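Local coordinates for endo-1,3-beta-glucanase, family GH16 (PDB 4CRQ), which is the GH16 catalytic module of a modular laminarinase, and probably hydrolyses internal beta-1,3 linkages of laminarin-type glucans, at residues F196-N201 with V227-K232; N124-H129 with S151-Y156; D146-S151 with W170-Q175. The protein carries 1 engineered substitution. One frame throughout, in Å; residues are numbered along the deposited sequence. Where two conformers were deposited one is given.

Interaction 1: residues F196-N201 with V227-K232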
# COMPACT_ATOMS: atom_id res chain seq x y z
N PHE A 196 7.74 -11.26 0.21
CA PHE A 196 6.75 -10.30 -0.29
C PHE A 196 7.43 -9.08 -0.88
O PHE A 196 8.48 -8.66 -0.37
CB PHE A 196 5.81 -9.81 0.86
CG PHE A 196 4.71 -10.78 1.30
CD1 PHE A 196 4.98 -12.10 1.70
CD2 PHE A 196 3.38 -10.33 1.34
CE1 PHE A 196 3.93 -12.94 2.09
CE2 PHE A 196 2.34 -11.16 1.73
CZ PHE A 196 2.61 -12.47 2.11
N PHE A 197 6.87 -8.48 -1.93
CA PHE A 197 7.38 -7.22 -2.50
C PHE A 197 6.47 -6.06 -2.02
O PHE A 197 5.36 -6.30 -1.50
CB PHE A 197 7.50 -7.27 -4.04
CG PHE A 197 6.20 -7.56 -4.77
CD1 PHE A 197 5.33 -6.50 -5.15
CD2 PHE A 197 5.84 -8.89 -5.11
CE1 PHE A 197 4.14 -6.77 -5.84
CE2 PHE A 197 4.64 -9.16 -5.80
CZ PHE A 197 3.79 -8.09 -6.16
N ILE A 198 6.93 -4.82 -2.17
CA ILE A 198 6.23 -3.62 -1.68
C ILE A 198 5.50 -2.87 -2.81
O ILE A 198 6.03 -2.85 -3.97
CB ILE A 198 7.25 -2.70 -0.99
CG1 ILE A 198 7.82 -3.39 0.26
CG2 ILE A 198 6.63 -1.34 -0.58
CD1 ILE A 198 9.06 -2.73 0.88
N LEU A 199 4.36 -2.25 -2.49
CA LEU A 199 3.61 -1.40 -3.43
C LEU A 199 3.23 -0.09 -2.77
O LEU A 199 2.99 -0.03 -1.54
CB LEU A 199 2.30 -2.09 -3.89
CG LEU A 199 2.44 -3.48 -4.53
CD1 LEU A 199 2.20 -4.58 -3.51
CD2 LEU A 199 1.44 -3.66 -5.67
N LEU A 200 3.19 0.96 -3.60
CA LEU A 200 2.64 2.27 -3.24
C LEU A 200 1.71 2.69 -4.34
O LEU A 200 2.04 2.55 -5.54
CB LEU A 200 3.77 3.31 -3.12
CG LEU A 200 4.65 3.22 -1.87
CD1 LEU A 200 5.88 4.07 -2.11
CD2 LEU A 200 3.91 3.65 -0.60
N ASN A 201 0.56 3.25 -3.98
CA ASN A 201 -0.37 3.77 -5.00
C ASN A 201 -1.35 4.74 -4.43
O ASN A 201 -1.50 4.84 -3.18
CB ASN A 201 -1.19 2.62 -5.67
CG ASN A 201 -2.23 2.01 -4.70
OD1 ASN A 201 -1.86 1.26 -3.80
ND2 ASN A 201 -3.52 2.35 -4.86
N VAL A 227 10.88 4.96 2.02
CA VAL A 227 10.43 3.62 2.45
C VAL A 227 11.70 2.96 3.01
O VAL A 227 12.77 3.04 2.36
CB VAL A 227 9.87 2.76 1.29
CG1 VAL A 227 9.46 1.36 1.80
CG2 VAL A 227 8.68 3.46 0.59
N ARG A 228 11.61 2.31 4.18
CA ARG A 228 12.76 1.63 4.79
C ARG A 228 12.36 0.27 5.27
O ARG A 228 11.22 0.08 5.77
CB ARG A 228 13.37 2.45 5.95
CG ARG A 228 14.00 3.76 5.53
CD ARG A 228 14.38 4.61 6.73
NE ARG A 228 14.90 5.91 6.30
CZ ARG A 228 15.12 6.96 7.09
NH1 ARG A 228 14.86 6.90 8.41
NH2 ARG A 228 15.60 8.08 6.54
N VAL A 229 13.30 -0.68 5.14
CA VAL A 229 13.08 -2.05 5.63
C VAL A 229 14.24 -2.41 6.53
O VAL A 229 15.40 -2.30 6.11
CB VAL A 229 12.95 -3.11 4.51
CG1 VAL A 229 12.82 -4.53 5.09
CG2 VAL A 229 11.74 -2.77 3.61
N TYR A 230 13.93 -2.81 7.76
CA TYR A 230 14.89 -3.31 8.71
C TYR A 230 14.63 -4.79 8.96
O TYR A 230 13.48 -5.23 8.94
CB TYR A 230 14.73 -2.61 10.06
CG TYR A 230 15.00 -1.12 10.06
CD1 TYR A 230 13.98 -0.20 9.68
CD2 TYR A 230 16.28 -0.61 10.41
CE1 TYR A 230 14.22 1.17 9.66
CE2 TYR A 230 16.54 0.77 10.40
CZ TYR A 230 15.50 1.66 10.03
OH TYR A 230 15.76 3.01 10.01
N GLN A 231 15.69 -5.56 9.22
CA GLN A 231 15.51 -6.98 9.59
C GLN A 231 16.42 -7.30 10.76
O GLN A 231 17.46 -6.64 10.93
CB GLN A 231 15.79 -7.92 8.41
CG GLN A 231 14.67 -7.95 7.37
CD GLN A 231 15.03 -8.78 6.16
OE1 GLN A 231 16.22 -8.87 5.80
NE2 GLN A 231 14.05 -9.41 5.55
N LYS A 232 16.03 -8.30 11.55
CA LYS A 232 16.80 -8.76 12.69
C LYS A 232 17.33 -10.13 12.34
O LYS A 232 18.48 -10.41 12.62
CB LYS A 232 15.97 -8.74 14.00
CG LYS A 232 14.69 -9.56 14.01
CD LYS A 232 13.91 -9.41 15.30
CE LYS A 232 12.64 -10.25 15.26
NZ LYS A 232 11.87 -10.16 16.53
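I198, L200, V227 and V229 meet through methyl groups alone, and the flat groups of the two strands lie around this contact rather than in it. The ring of F196 is set edge-to-face with W163, the guanidinium of R228 makes a cation-pi contact with Y226 and a salt bridge to E10, and the amide of N201 bonds through OD1 to the indole NE1 of W99. The aliphatic contact joins the two sheets of the GH16 beta-sandwich, with strand axes 10.4 Å apart and running nearly antiparallel at 159°. I198 lays CG1 beside its own backbone N (chi1 -65°) and extends onward, which carries CD1 across the gap to V229 CG2 at 3.8 Å. These two side chains run alongside one another, pointing opposite ways, and I198 CD1 also approaches V227 CG1 at 4.2 Å. L200 and V227 instead reach tip to tip, L200 CD1 standing 3.9 Å from V227 CG2. R228 leaves its strand on the side away from 196-201; V227 and V229 also touch W7 and V6 of strand 4-9. All four touching residues are buried, and no hydrogen bond passes between the segments. Cohesion here therefore rests on dispersion and on the exclusion of water, while the backbone of 196-201 is bonded within its own sheet, I198 to T71 and L200 to M69.

Interaction 2: residues N124-H129 with S151-Y156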
# COMPACT_ATOMS: atom_id res chain seq x y z
N ASN A 124 -12.13 11.32 3.38
CA ASN A 124 -11.60 12.27 4.37
C ASN A 124 -11.51 11.67 5.78
O ASN A 124 -11.45 12.42 6.77
CB ASN A 124 -12.49 13.54 4.42
CG ASN A 124 -12.45 14.34 3.14
OD1 ASN A 124 -11.40 14.85 2.76
ND2 ASN A 124 -13.59 14.47 2.46
N ALA A 125 -11.48 10.33 5.87
CA ALA A 125 -11.52 9.63 7.17
C ALA A 125 -10.37 10.06 8.09
O ALA A 125 -9.23 10.23 7.64
CB ALA A 125 -11.52 8.11 6.99
N LEU A 126 -10.66 10.26 9.37
CA LEU A 126 -9.57 10.65 10.29
C LEU A 126 -9.00 9.41 10.99
O LEU A 126 -8.76 9.37 12.20
CB LEU A 126 -9.99 11.81 11.23
CG LEU A 126 -10.28 13.18 10.55
CD1 LEU A 126 -10.66 14.19 11.62
CD2 LEU A 126 -9.12 13.71 9.68
N GLN A 127 -8.77 8.39 10.18
CA GLN A 127 -8.22 7.12 10.61
C GLN A 127 -7.60 6.41 9.43
O GLN A 127 -7.94 6.69 8.26
CB GLN A 127 -9.30 6.24 11.21
CG GLN A 127 -10.49 6.05 10.30
CD GLN A 127 -11.67 5.41 10.98
OE1 GLN A 127 -11.70 5.23 12.20
NE2 GLN A 127 -12.66 5.06 10.18
N THR A 128 -6.70 5.50 9.73
CA THR A 128 -6.06 4.70 8.69
C THR A 128 -6.21 3.24 9.11
O THR A 128 -6.49 2.96 10.28
CB THR A 128 -4.58 5.05 8.49
OG1 THR A 128 -3.85 4.84 9.71
CG2 THR A 128 -4.40 6.53 8.00
N HIS A 129 -6.02 2.34 8.15
CA HIS A 129 -6.21 0.90 8.36
C HIS A 129 -4.98 0.08 8.12
O HIS A 129 -4.07 0.51 7.42
CB HIS A 129 -7.32 0.42 7.46
CG HIS A 129 -8.67 1.07 7.73
ND1 HIS A 129 -9.68 0.41 8.30
CD2 HIS A 129 -9.14 2.37 7.48
CE1 HIS A 129 -10.76 1.23 8.41
NE2 HIS A 129 -10.42 2.43 7.91
N SER A 151 -5.26 12.15 13.71
CA SER A 151 -5.84 13.52 13.77
C SER A 151 -5.71 14.36 12.48
O SER A 151 -6.69 14.98 12.01
CB SER A 151 -5.25 14.33 14.95
OG SER A 151 -5.28 13.63 16.18
N ASP A 152 -4.50 14.39 11.94
CA ASP A 152 -4.23 15.13 10.72
C ASP A 152 -3.39 14.27 9.78
O ASP A 152 -2.13 14.33 9.81
CB ASP A 152 -3.51 16.46 10.97
CG ASP A 152 -3.48 17.36 9.70
OD1 ASP A 152 -3.80 16.90 8.56
OD2 ASP A 152 -3.13 18.55 9.85
N PRO A 153 -4.06 13.48 8.91
CA PRO A 153 -3.29 12.60 8.00
C PRO A 153 -2.53 13.39 6.95
O PRO A 153 -1.68 12.82 6.25
CB PRO A 153 -4.37 11.75 7.35
CG PRO A 153 -5.46 11.74 8.32
CD PRO A 153 -5.50 13.17 8.84
N GLY A 154 -2.84 14.69 6.82
CA GLY A 154 -2.10 15.60 5.92
C GLY A 154 -0.70 15.96 6.40
O GLY A 154 0.12 16.47 5.59
N GLN A 155 -0.43 15.75 7.69
CA GLN A 155 0.93 15.85 8.20
C GLN A 155 1.66 14.54 7.91
O GLN A 155 1.01 13.52 7.59
CB GLN A 155 0.90 16.05 9.71
CG GLN A 155 0.29 17.38 10.14
CD GLN A 155 -0.01 17.43 11.64
OE1 GLN A 155 0.23 16.45 12.35
NE2 GLN A 155 -0.55 18.57 12.12
N TYR A 156 3.00 14.55 8.03
CA TYR A 156 3.73 13.28 7.95
C TYR A 156 3.43 12.40 9.18
O TYR A 156 3.31 12.90 10.31
CB TYR A 156 5.24 13.46 7.86
CG TYR A 156 5.65 13.95 6.49
CD1 TYR A 156 5.81 13.04 5.42
CD2 TYR A 156 5.87 15.32 6.26
CE1 TYR A 156 6.18 13.49 4.15
CE2 TYR A 156 6.24 15.79 5.01
CZ TYR A 156 6.41 14.89 3.95
OH TYR A 156 6.80 15.43 2.73
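L126 and P153 supply the apolar part of this contact: the leucine side chain crosses the pyrrolidine ring at about a right angle, and its CD2 lies 3.8 Å from P153 CD. The leucine gets there with CG beside its own backbone N, chi1 -66°, and the chain extended beyond, so that a group leaving the backbone to one side ends against the facing loop. A second kind of contact sets carbon against carbonyl oxygen. L126 CD2 comes within 3.6 Å of S151 O, although S151 was modelled in two conformers and this distance is less certain, and P153 CG lies 4.1 Å from A125 O. Hydrogen bonds make up the third group, and they shape each side separately. L126 is the centre of an inverse gamma turn just ahead of strand 127-135. In the loop, D152 OD1 accepts from G154 N at 3.0 Å in an Asx turn, met from above the carboxylate plane (37° out of it), and Q155 N bonds to D152 O at 3.1 Å to close a type I turn. A125 O and D152 O have partners in R121 and H157. No hydrogen bond crosses, so the direct contact is van der Waals, while backbone pairing next to it, L126 with V150 and T128 with V148, sets the two segments side by side.

Interaction 3: residues D146-S151 with W170-Q175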
# COMPACT_ATOMS: atom_id res chain seq x y z
N ASP A 146 -7.91 -3.77 11.20
CA ASP A 146 -8.34 -2.83 12.23
C ASP A 146 -7.93 -1.41 11.78
O ASP A 146 -7.23 -1.23 10.75
CB ASP A 146 -7.78 -3.24 13.62
CG ASP A 146 -8.69 -2.87 14.77
OD1 ASP A 146 -9.45 -1.89 14.65
OD2 ASP A 146 -8.65 -3.57 15.81
N ASP A 147 -8.34 -0.41 12.54
CA ASP A 147 -8.00 0.97 12.21
C ASP A 147 -7.56 1.72 13.44
O ASP A 147 -7.71 1.23 14.56
CB ASP A 147 -9.14 1.69 11.44
CG ASP A 147 -10.51 1.64 12.14
OD1 ASP A 147 -10.61 1.36 13.35
OD2 ASP A 147 -11.52 1.91 11.46
N VAL A 148 -7.01 2.91 13.23
CA VAL A 148 -6.55 3.76 14.31
C VAL A 148 -6.84 5.21 13.92
O VAL A 148 -6.71 5.58 12.74
CB VAL A 148 -5.03 3.55 14.64
CG1 VAL A 148 -4.09 3.86 13.45
CG2 VAL A 148 -4.62 4.32 15.90
N GLY A 149 -7.22 6.03 14.90
CA GLY A 149 -7.45 7.45 14.65
C GLY A 149 -6.14 8.15 14.32
O GLY A 149 -5.12 7.90 14.98
N VAL A 150 -6.16 9.00 13.30
CA VAL A 150 -5.00 9.82 12.91
C VAL A 150 -5.59 11.23 12.78
O VAL A 150 -6.35 11.47 11.82
CB VAL A 150 -4.32 9.31 11.61
CG1 VAL A 150 -3.18 10.24 11.18
CG2 VAL A 150 -3.82 7.87 11.75
N SER A 151 -5.26 12.15 13.71
CA SER A 151 -5.84 13.52 13.77
C SER A 151 -5.71 14.36 12.48
O SER A 151 -6.69 14.98 12.01
CB SER A 151 -5.25 14.33 14.95
OG SER A 151 -5.28 13.63 16.18
N TRP A 170 0.89 -3.93 13.48
CA TRP A 170 0.80 -2.64 12.78
C TRP A 170 0.95 -1.49 13.73
O TRP A 170 0.52 -1.58 14.90
CB TRP A 170 -0.56 -2.48 12.09
CG TRP A 170 -0.81 -3.35 10.89
CD1 TRP A 170 -0.75 -2.98 9.55
CD2 TRP A 170 -1.17 -4.77 10.89
NE1 TRP A 170 -1.03 -4.04 8.74
CE2 TRP A 170 -1.30 -5.15 9.47
CE3 TRP A 170 -1.40 -5.73 11.88
CZ2 TRP A 170 -1.65 -6.45 9.09
CZ3 TRP A 170 -1.75 -7.03 11.48
CH2 TRP A 170 -1.86 -7.38 10.11
N PHE A 171 1.54 -0.41 13.23
CA PHE A 171 1.81 0.80 14.00
C PHE A 171 1.61 2.05 13.17
O PHE A 171 1.83 2.04 11.95
CB PHE A 171 3.28 0.83 14.47
CG PHE A 171 3.74 -0.44 15.19
CD1 PHE A 171 4.20 -1.55 14.45
CD2 PHE A 171 3.73 -0.52 16.59
CE1 PHE A 171 4.63 -2.72 15.10
CE2 PHE A 171 4.16 -1.69 17.25
CZ PHE A 171 4.61 -2.79 16.51
N VAL A 172 1.18 3.12 13.85
CA VAL A 172 1.19 4.47 13.27
C VAL A 172 1.95 5.23 14.32
O VAL A 172 1.56 5.19 15.51
CB VAL A 172 -0.19 5.10 12.98
CG1 VAL A 172 -0.03 6.58 12.56
CG2 VAL A 172 -0.91 4.31 11.90
N ASP A 173 3.04 5.89 13.90
CA ASP A 173 3.89 6.68 14.81
C ASP A 173 4.28 5.85 16.05
O ASP A 173 4.36 6.38 17.18
CB ASP A 173 3.14 7.97 15.21
CG ASP A 173 3.03 8.99 14.07
OD1 ASP A 173 3.87 9.00 13.13
OD2 ASP A 173 2.07 9.80 14.12
N GLY A 174 4.54 4.55 15.86
CA GLY A 174 4.93 3.67 16.96
C GLY A 174 3.83 3.13 17.84
O GLY A 174 4.12 2.35 18.74
N GLN A 175 2.58 3.52 17.58
CA GLN A 175 1.46 3.06 18.38
C GLN A 175 0.85 1.83 17.72
O GLN A 175 0.36 1.92 16.58
CB GLN A 175 0.41 4.17 18.54
CG GLN A 175 -0.86 3.74 19.25
CD GLN A 175 -1.82 4.89 19.45
OE1 GLN A 175 -1.45 5.95 19.96
NE2 GLN A 175 -3.06 4.69 19.04
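V148 faces V172 with their CA atoms 7.8 Å apart, too far for backbone pairing, and no hydrogen bond joins the two segments. They belong to the stacked sheets of the GH16 beta jelly roll, with strand 141-149 on one side and, on the other, a beta-hairpin closed by a type I' turn from V172 to Q175. That turn is clamped from both ends, V172 N to Q175 O at 3.1 Å and Q175 N to V172 O at 2.8 Å. Between the layers three valines interlock obliquely. V148 CG1 takes the crowded position between its backbone N and carbonyl carbon (chi1 61°) and presses on V172 CG2 at 3.6 Å; the other branch of V172, CG1, meets V150 CG2 at 4.1 Å. Q175, the last residue of the turn, is fully extended as far as its amide carbon and reaches V148 at the exposed margin. D173, at the turn itself, ties the hairpin to strand 156-163, its carboxylate bonding to I158 N and H157 ND1. The second methyl of V148, CG2, ends against the amide nitrogen of Q175, NE2, at 3.5 Å.

In the fold
Interactions 2 and 3 adjoin, their centres 9 Å apart, sharing S151 and joined by probable backbone hydrogen bonds from V150 N to L126 O and from V148 N to T128 O. The chain thus leaves strand 141-149 and changes layer in the loop that interaction 2 packs. A magnesium ion lies about 11 Å from the side chains of P153 and V150. Interaction 1 lies 21 Å and 18 Å from them, centre to centre, and joins the same two layers nearer the middle of the sandwich, with the V227 side chain about 9 Å from the bound calcium ion. A backbone hydrogen bond ties H129 to the engineered S120, in the family's catalytic motif, but interaction 2 sits away from the calcium site.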